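Local coordinates for protein fuculose-1-phosphate aldolase (Glaciozyma antarctica, PDB 4XXF) that binds a zinc ion through three histidines and belongs to the class II aldolase and adducin family, with a mixed beta-sheet flanked by helices, at residues A20-R25 / R49-K54; A43-V48 / I93-G98; I75-N78 / T82-G85. All coordinates share one frame; numbering follows the deposited sequence. Where two conformers were deposited one is given.

Contact 1: residues A20-R25 / R49-K54; sequences AWLKER and RDPENK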
loop_
_atom_site.group_PDB
_atom_site.type_symbol
_atom_site.label_atom_id
_atom_site.label_comp_id
_atom_site.label_asym_id
_atom_site.label_seq_id
_atom_site.Cartn_x
_atom_site.Cartn_y
_atom_site.Cartn_z
ATOM N N ALA A 20 19.099 -29.383 -3.755
ATOM C CA ALA A 20 17.817 -29.113 -4.408
ATOM C C ALA A 20 16.882 -28.341 -3.480
ATOM O O ALA A 20 16.193 -27.407 -3.914
ATOM C CB ALA A 20 17.169 -30.418 -4.871
ATOM N N TRP A 21 16.863 -28.709 -2.199
ATOM C CA TRP A 21 16.037 -28.012 -1.211
ATOM C C TRP A 21 16.472 -26.561 -1.061
ATOM O O TRP A 21 15.651 -25.634 -1.064
ATOM C CB TRP A 21 16.113 -28.705 0.161
ATOM C CG TRP A 21 15.494 -27.873 1.261
ATOM C CD1 TRP A 21 16.125 -26.955 2.063
ATOM C CD2 TRP A 21 14.117 -27.864 1.653
ATOM N NE1 TRP A 21 15.221 -26.389 2.934
ATOM C CE2 TRP A 21 13.984 -26.929 2.704
ATOM C CE3 TRP A 21 12.985 -28.559 1.221
ATOM C CZ2 TRP A 21 12.764 -26.674 3.328
ATOM C CZ3 TRP A 21 11.768 -28.303 1.845
ATOM C CH2 TRP A 21 11.670 -27.368 2.885
ATOM N N LEU A 22 17.777 -26.362 -0.916
ATOM C CA LEU A 22 18.323 -25.027 -0.690
ATOM C C LEU A 22 18.097 -24.105 -1.881
ATOM O O LEU A 22 17.774 -22.940 -1.689
ATOM C CB LEU A 22 19.809 -25.108 -0.357
ATOM C CG LEU A 22 20.161 -25.701 1.007
ATOM C CD1 LEU A 22 21.659 -25.909 1.108
ATOM C CD2 LEU A 22 19.663 -24.815 2.147
ATOM N N LYS A 23 18.254 -24.601 -3.101
ATOM C CA LYS A 23 18.005 -23.772 -4.276
ATOM C C LYS A 23 16.534 -23.354 -4.339
ATOM O O LYS A 23 16.225 -22.186 -4.595
ATOM C CB LYS A 23 18.426 -24.504 -5.556
ATOM C CG LYS A 23 19.943 -24.646 -5.708
ATOM C CD LYS A 23 20.360 -25.391 -6.976
ATOM C CE LYS A 23 20.037 -24.583 -8.227
ATOM N NZ LYS A 23 20.433 -25.333 -9.455
ATOM N N GLU A 24 15.623 -24.287 -4.092
ATOM C CA GLU A 24 14.216 -23.915 -4.087
ATOM C C GLU A 24 13.930 -22.902 -2.962
ATOM O O GLU A 24 13.140 -21.960 -3.141
ATOM C CB GLU A 24 13.326 -25.152 -3.941
ATOM C CG GLU A 24 11.832 -24.790 -3.935
ATOM C CD GLU A 24 10.919 -25.935 -3.539
ATOM O OE1 GLU A 24 11.397 -27.075 -3.367
ATOM O OE2 GLU A 24 9.705 -25.688 -3.382
ATOM N N ARG A 25 14.570 -23.082 -1.809
ATOM C CA ARG A 25 14.320 -22.218 -0.662
ATOM C C ARG A 25 14.843 -20.810 -0.952
ATOM O O ARG A 25 14.217 -19.821 -0.549
ATOM C CB ARG A 25 14.967 -22.794 0.608
ATOM C CG ARG A 25 14.336 -22.344 1.919
ATOM C CD ARG A 25 12.905 -22.846 2.018
ATOM N NE ARG A 25 12.347 -22.781 3.365
ATOM C CZ ARG A 25 11.088 -23.099 3.640
ATOM N NH1 ARG A 25 10.289 -23.512 2.663
ATOM N NH2 ARG A 25 10.626 -23.011 4.877
ATOM N N ARG A 49 25.264 -20.706 0.742
ATOM C CA ARG A 49 26.456 -21.522 0.581
ATOM C C ARG A 49 26.082 -22.895 0.048
ATOM O O ARG A 49 25.133 -23.519 0.533
ATOM C CB ARG A 49 27.161 -21.653 1.921
ATOM C CG ARG A 49 28.590 -22.115 1.847
ATOM C CD ARG A 49 29.091 -22.384 3.232
ATOM N NE ARG A 49 29.122 -21.217 4.125
ATOM C CZ ARG A 49 30.138 -20.354 4.205
ATOM N NH1 ARG A 49 31.177 -20.466 3.390
ATOM N NH2 ARG A 49 30.120 -19.369 5.088
ATOM N N ASP A 50 26.816 -23.377 -0.951
ATOM C CA ASP A 50 26.587 -24.733 -1.445
ATOM C C ASP A 50 26.892 -25.752 -0.356
ATOM O O ASP A 50 27.857 -25.586 0.388
ATOM C CB ASP A 50 27.445 -25.018 -2.681
ATOM C CG ASP A 50 27.105 -26.342 -3.322
ATOM O OD1 ASP A 50 27.807 -27.336 -3.042
ATOM O OD2 ASP A 50 26.118 -26.382 -4.091
ATOM N N PRO A 51 26.075 -26.814 -0.256
ATOM C CA PRO A 51 26.280 -27.767 0.843
ATOM C C PRO A 51 27.441 -28.725 0.641
ATOM O O PRO A 51 27.798 -29.437 1.584
ATOM C CB PRO A 51 24.955 -28.540 0.884
ATOM C CG PRO A 51 24.388 -28.398 -0.495
ATOM C CD PRO A 51 24.790 -27.030 -0.949
ATOM N N GLU A 52 28.019 -28.764 -0.552
ATOM C CA GLU A 52 29.135 -29.673 -0.797
ATOM C C GLU A 52 30.473 -28.943 -0.742
ATOM O O GLU A 52 31.434 -29.440 -0.153
ATOM C CB GLU A 52 28.967 -30.371 -2.144
ATOM C CG GLU A 52 30.028 -31.404 -2.443
ATOM C CD GLU A 52 29.656 -32.287 -3.611
ATOM O OE1 GLU A 52 28.852 -31.847 -4.460
ATOM O OE2 GLU A 52 30.170 -33.427 -3.676
ATOM N N ASN A 53 30.529 -27.764 -1.353
ATOM C CA ASN A 53 31.740 -26.953 -1.361
ATOM C C ASN A 53 31.461 -25.621 -0.683
ATOM O O ASN A 53 30.708 -24.808 -1.202
ATOM C CB ASN A 53 32.238 -26.738 -2.795
ATOM C CG ASN A 53 33.616 -26.090 -2.856
ATOM O OD1 ASN A 53 33.970 -25.251 -2.026
ATOM N ND2 ASN A 53 34.402 -26.481 -3.853
ATOM N N LYS A 54 32.106 -25.398 0.458
ATOM C CA LYS A 54 31.848 -24.225 1.285
ATOM C C LYS A 54 32.314 -22.918 0.648
ATOM O O LYS A 54 31.999 -21.840 1.148
ATOM C CB LYS A 54 32.520 -24.394 2.652
ATOM C CG LYS A 54 34.045 -24.400 2.613
ATOM C CD LYS A 54 34.627 -24.776 3.974
ATOM C CE LYS A 54 36.115 -25.054 3.883
ATOM N NZ LYS A 54 36.661 -25.546 5.181
#
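Leu22 of helix 15-36 points its CD1 methyl at the CG-CD edge of the Pro51 ring, in the loop after strand 45-49, a compact example of how a helix is seated on a turn bound together by polar bonds of its own. The setting is the alpha/beta fold of the class II aldolase and adducin family, in which this loop links two neighbouring antiparallel strands, 45-49 and 56-59. Leu22 CD1 stands 3.9 Å from Pro51 CD and 4.0 Å from Pro51 CG. The torsions explain the reach, since CG lies anti to the carbonyl carbon (chi1 -70°) and chi2 of 171° extends CD1 outward from the helix. Leu22 CD1 also passes 4.3 Å from Arg49 O.

Pro51 lies within an Asx turn, made by Asp50 OD1 just before it. Glu52 N binds Asp50 OD1 at 2.9 Å from above the carboxylate plane, 47° out of it, whereas Asn53 N, at 3.2 Å from Asp50 OD1, uses the anti lone pair. Two N-H groups thus grip one oxygen and fix the rotation of the carboxylate. The other oxygen, OD2, receives Trp58 NE1 and forms a salt bridge to Arg19, which also pairs with Glu52; the helix is thereby tied to the turn by charge as well as by the small apolar touch. These donors would be expected to favour an ionised Asp50.

Arg49 braces the base of the loop. While its NH2 bonds to the carbonyls of His106 and Val112, Arg49 NH1 reaches Lys54 O at 2.8 Å, lying in the carbonyl plane, with that oxygen almost in the plane of the guanidinium.

Contact 2: residues A43-V48 / I93-G98; sequences AGHLTV and IVNLAG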
loop_
_atom_site.group_PDB
_atom_site.type_symbol
_atom_site.label_atom_id
_atom_site.label_comp_id
_atom_site.label_asym_id
_atom_site.label_seq_id
_atom_site.Cartn_x
_atom_site.Cartn_y
_atom_site.Cartn_z
ATOM N N ALA A 43 19.227 -3.851 -7.810
ATOM C CA ALA A 43 19.995 -3.956 -6.595
ATOM C C ALA A 43 19.546 -5.189 -5.828
ATOM O O ALA A 43 18.415 -5.673 -5.986
ATOM C CB ALA A 43 19.825 -2.706 -5.743
ATOM N N GLY A 44 20.422 -5.697 -4.987
ATOM C CA GLY A 44 20.011 -6.777 -4.125
ATOM C C GLY A 44 20.545 -8.122 -4.533
ATOM O O GLY A 44 20.619 -8.502 -5.709
ATOM N N HIS A 45 20.898 -8.859 -3.500
ATOM C CA HIS A 45 21.418 -10.188 -3.689
ATOM C C HIS A 45 21.069 -11.027 -2.484
ATOM O O HIS A 45 21.048 -10.560 -1.348
ATOM C CB HIS A 45 22.934 -10.159 -3.916
ATOM C CG HIS A 45 23.546 -8.813 -3.693
ATOM N ND1 HIS A 45 23.998 -8.395 -2.460
ATOM C CD2 HIS A 45 23.763 -7.782 -4.542
ATOM C CE1 HIS A 45 24.480 -7.169 -2.562
ATOM N NE2 HIS A 45 24.341 -6.770 -3.814
ATOM N N LEU A 46 20.744 -12.275 -2.775
ATOM C CA LEU A 46 20.533 -13.269 -1.736
ATOM C C LEU A 46 21.413 -14.453 -2.091
ATOM O O LEU A 46 21.390 -14.931 -3.223
ATOM C CB LEU A 46 19.062 -13.692 -1.639
ATOM C CG LEU A 46 18.065 -12.736 -0.980
ATOM C CD1 LEU A 46 17.698 -11.561 -1.894
ATOM C CD2 LEU A 46 16.820 -13.506 -0.582
ATOM N N THR A 47 22.217 -14.900 -1.133
ATOM C CA THR A 47 23.135 -16.002 -1.385
ATOM C C THR A 47 22.920 -17.145 -0.409
ATOM O O THR A 47 22.473 -16.934 0.727
ATOM C CB THR A 47 24.610 -15.556 -1.274
ATOM O OG1 THR A 47 24.844 -14.949 0.006
ATOM C CG2 THR A 47 24.975 -14.554 -2.380
ATOM N N VAL A 48 23.208 -18.362 -0.869
ATOM C CA VAL A 48 23.304 -19.495 0.042
ATOM C C VAL A 48 24.552 -20.309 -0.300
ATOM O O VAL A 48 24.875 -20.553 -1.464
ATOM C CB VAL A 48 22.019 -20.386 0.015
ATOM C CG1 VAL A 48 21.818 -21.041 -1.344
ATOM C CG2 VAL A 48 22.072 -21.437 1.115
ATOM N N ILE A 93 25.505 -14.204 -15.193
ATOM C CA ILE A 93 26.246 -13.040 -14.729
ATOM C C ILE A 93 25.875 -12.699 -13.298
ATOM O O ILE A 93 24.723 -12.826 -12.889
ATOM C CB ILE A 93 25.996 -11.799 -15.622
ATOM C CG1 ILE A 93 24.495 -11.538 -15.783
ATOM C CG2 ILE A 93 26.659 -11.971 -16.975
ATOM C CD1 ILE A 93 24.184 -10.195 -16.423
ATOM N N VAL A 94 26.871 -12.277 -12.531
ATOM C CA VAL A 94 26.672 -11.885 -11.147
ATOM C C VAL A 94 27.011 -10.405 -10.996
ATOM O O VAL A 94 27.892 -9.887 -11.681
ATOM C CB VAL A 94 27.534 -12.749 -10.176
ATOM C CG1 VAL A 94 29.030 -12.445 -10.333
ATOM C CG2 VAL A 94 27.092 -12.560 -8.732
ATOM N N ASN A 95 26.276 -9.711 -10.134
ATOM C CA ASN A 95 26.669 -8.374 -9.713
ATOM C C ASN A 95 27.886 -8.523 -8.791
ATOM O O ASN A 95 27.747 -8.939 -7.643
ATOM C CB ASN A 95 25.483 -7.684 -9.030
ATOM C CG ASN A 95 25.869 -6.434 -8.247
ATOM O OD1 ASN A 95 26.962 -5.889 -8.387
ATOM N ND2 ASN A 95 24.944 -5.970 -7.415
ATOM N N LEU A 96 29.079 -8.208 -9.295
ATOM C CA LEU A 96 30.308 -8.589 -8.591
ATOM C C LEU A 96 30.506 -7.838 -7.280
ATOM O O LEU A 96 30.758 -8.456 -6.247
ATOM C CB LEU A 96 31.542 -8.389 -9.484
ATOM C CG LEU A 96 32.863 -8.891 -8.880
ATOM C CD1 LEU A 96 32.824 -10.400 -8.647
ATOM C CD2 LEU A 96 34.063 -8.516 -9.745
ATOM N N ALA A 97 30.399 -6.514 -7.319
ATOM C CA ALA A 97 30.652 -5.703 -6.133
ATOM C C ALA A 97 29.739 -6.139 -4.997
ATOM O O ALA A 97 30.185 -6.349 -3.866
ATOM C CB ALA A 97 30.459 -4.226 -6.440
ATOM N N GLY A 98 28.464 -6.306 -5.322
ATOM C CA GLY A 98 27.483 -6.780 -4.367
ATOM C C GLY A 98 27.781 -8.170 -3.851
ATOM O O GLY A 98 27.695 -8.426 -2.647
#
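Next to the point where His45 meets Gly98, Thr47 OG1 on the same strand is gripped by two histidines of helix 96-108, His102 through ND1 and His106 through NE2. Strand and helix are thus pinned together two residues further along the strand.

At the contact the start of the helix lies against the His45 ring. Gly98 C sits 3.6 Å above the ring plane, offset toward the rim, and Gly98 O lies over the same ring; with no side chain on Gly98, the imidazole can approach the helix backbone this closely. His45 was modelled in two conformers, and the one described has chi1 near 8°, an eclipsed torsion, so the finer ring distances are doubtful.

Asn95 comes to the ring edge. Its ND2 is 3.6 Å from His45 CD2, near the ring plane, with the amide turned 67° from the imidazole. The CG of Asn95 is anti to the backbone N (chi1 165°), which lets the amide serve two ends: ND2 faces the histidine, while OD1 caps the helix, accepting a weak bond from Gly98 N at 3.4 Å.

The His45 ring also meets His102, further along the same helix, and His117 of the neighbouring strand, and its side chain lies about 5 Å from zinc, placing this N-capped helix start beside the three-histidine metal site formed by His117, His119 and His181.

Contact 3: residues I75-N78 / T82-G85; sequences ILVN and TVIG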
loop_
_atom_site.group_PDB
_atom_site.type_symbol
_atom_site.label_atom_id
_atom_site.label_comp_id
_atom_site.label_asym_id
_atom_site.label_seq_id
_atom_site.Cartn_x
_atom_site.Cartn_y
_atom_site.Cartn_z
ATOM N N ILE A 75 22.497 -19.033 -10.289
ATOM C CA ILE A 75 23.849 -19.324 -10.748
ATOM C C ILE A 75 24.744 -19.699 -9.582
ATOM O O ILE A 75 24.492 -19.315 -8.437
ATOM C CB ILE A 75 24.469 -18.127 -11.504
ATOM C CG1 ILE A 75 24.313 -16.827 -10.711
ATOM C CG2 ILE A 75 23.848 -17.997 -12.899
ATOM C CD1 ILE A 75 25.154 -15.675 -11.240
ATOM N N LEU A 76 25.789 -20.452 -9.891
ATOM C CA LEU A 76 26.775 -20.879 -8.917
ATOM C C LEU A 76 28.042 -20.063 -9.112
ATOM O O LEU A 76 28.532 -19.937 -10.232
ATOM C CB LEU A 76 27.066 -22.367 -9.079
ATOM C CG LEU A 76 28.050 -23.009 -8.105
ATOM C CD1 LEU A 76 27.507 -23.006 -6.684
ATOM C CD2 LEU A 76 28.356 -24.433 -8.557
ATOM N N VAL A 77 28.557 -19.502 -8.023
ATOM C CA VAL A 77 29.683 -18.580 -8.048
ATOM C C VAL A 77 30.742 -19.047 -7.044
ATOM O O VAL A 77 30.383 -19.477 -5.944
ATOM C CB VAL A 77 29.208 -17.139 -7.713
ATOM C CG1 VAL A 77 30.370 -16.160 -7.716
ATOM C CG2 VAL A 77 28.137 -16.691 -8.700
ATOM N N ASN A 78 32.024 -18.964 -7.388
ATOM C CA ASN A 78 33.026 -19.336 -6.397
ATOM C C ASN A 78 33.371 -18.121 -5.528
ATOM O O ASN A 78 32.807 -17.036 -5.704
ATOM C CB ASN A 78 34.276 -19.973 -7.043
ATOM C CG ASN A 78 35.059 -19.019 -7.931
ATOM O OD1 ASN A 78 34.863 -17.812 -7.900
ATOM N ND2 ASN A 78 35.963 -19.578 -8.725
ATOM N N THR A 82 33.860 -15.817 -9.774
ATOM C CA THR A 82 33.724 -16.479 -11.071
ATOM C C THR A 82 32.414 -17.271 -11.133
ATOM O O THR A 82 32.124 -18.064 -10.244
ATOM C CB THR A 82 34.914 -17.417 -11.351
ATOM O OG1 THR A 82 36.132 -16.690 -11.176
ATOM C CG2 THR A 82 34.852 -17.953 -12.778
ATOM N N VAL A 83 31.616 -17.036 -12.170
ATOM C CA VAL A 83 30.408 -17.818 -12.396
ATOM C C VAL A 83 30.814 -19.177 -12.940
ATOM O O VAL A 83 31.417 -19.266 -14.009
ATOM C CB VAL A 83 29.440 -17.114 -13.372
ATOM C CG1 VAL A 83 28.206 -17.964 -13.608
ATOM C CG2 VAL A 83 29.053 -15.744 -12.843
ATOM N N ILE A 84 30.507 -20.237 -12.204
ATOM C CA ILE A 84 31.024 -21.559 -12.555
ATOM C C ILE A 84 29.934 -22.591 -12.830
ATOM O O ILE A 84 30.230 -23.732 -13.156
ATOM C CB ILE A 84 31.954 -22.109 -11.451
ATOM C CG1 ILE A 84 31.223 -22.177 -10.105
ATOM C CG2 ILE A 84 33.221 -21.264 -11.344
ATOM C CD1 ILE A 84 31.961 -22.996 -9.058
ATOM N N GLY A 85 28.673 -22.201 -12.708
ATOM C CA GLY A 85 27.604 -23.128 -13.022
ATOM C C GLY A 85 26.221 -22.519 -12.973
ATOM O O GLY A 85 26.051 -21.382 -12.538
#
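Ile84 and Gly85 both face Leu76, a classic beta bulge that shifts the register of this antiparallel hairpin by one residue. The extra residue is accommodated at a single carbonyl: Leu76 O accepts a firm bond from Ile84 N at 2.8 Å and a weak one from Gly85 N at 3.4 Å. On the return side, Leu76 N donates to Gly85 O at 2.8 Å. Gly85 also marks a corner in the chain.

Toward the turn the ladder passes through the non-hydrogen-bonded pair Val77 and Val83 and is then closed twice. Asn78 N bonds to Thr82 O at 3.0 Å, and the side chain of the asparagine answers in the reverse direction, with Asn78 OD1 taking Thr82 N at 2.9 Å. Here CG sits between the backbone N and the carbonyl carbon (chi1 65°), which folds the amide back across the turn; the donor lies 39° out of the amide plane. Glu80 N adds a weak bond to the same oxygen.

Aliphatic contacts accompany these bonds. Leu76 and Ile84 cross obliquely, Leu76 CG being 3.8 Å from Ile84 CG1, next to His56 of strand 56-59. On the face of Val77 and Val83, Val83 CG2 lies 4.2 Å from Ile75 CD1, and in the conformer described Val77 CG2 also comes near, with Val94 packed against Ile75 and Val83.

Backbone bonds alone do not close this hairpin: an amide oxygen stands in as acceptor at the turn, while two N-H groups share the carbonyl of Leu76, one of them weakly, so the displaced register is held by polar bonds and flanked by aliphatic contacts.

The three contacts lie along one end of the same sheet, from strand 45-49 out to strand 75-78. Contacts 1 and 2, centred 16 Å apart, share strand 45-49 and meet where, in the conformer described, Leu22 CD2 lies 4.3 Å from Val48 CG2. Contact 3, at the outermost strand on that side of the sheet within the chain, is nested in the loop that contact 2 closes; their centres are 11 Å apart, and Ile75 CD1 lies 3.9 Å from Val94 CB. Contacts 1 and 3, with centres 13 Å apart, do not touch. Contact 2 is the one beside the zinc site, and contacts 1 and 3 both touch it.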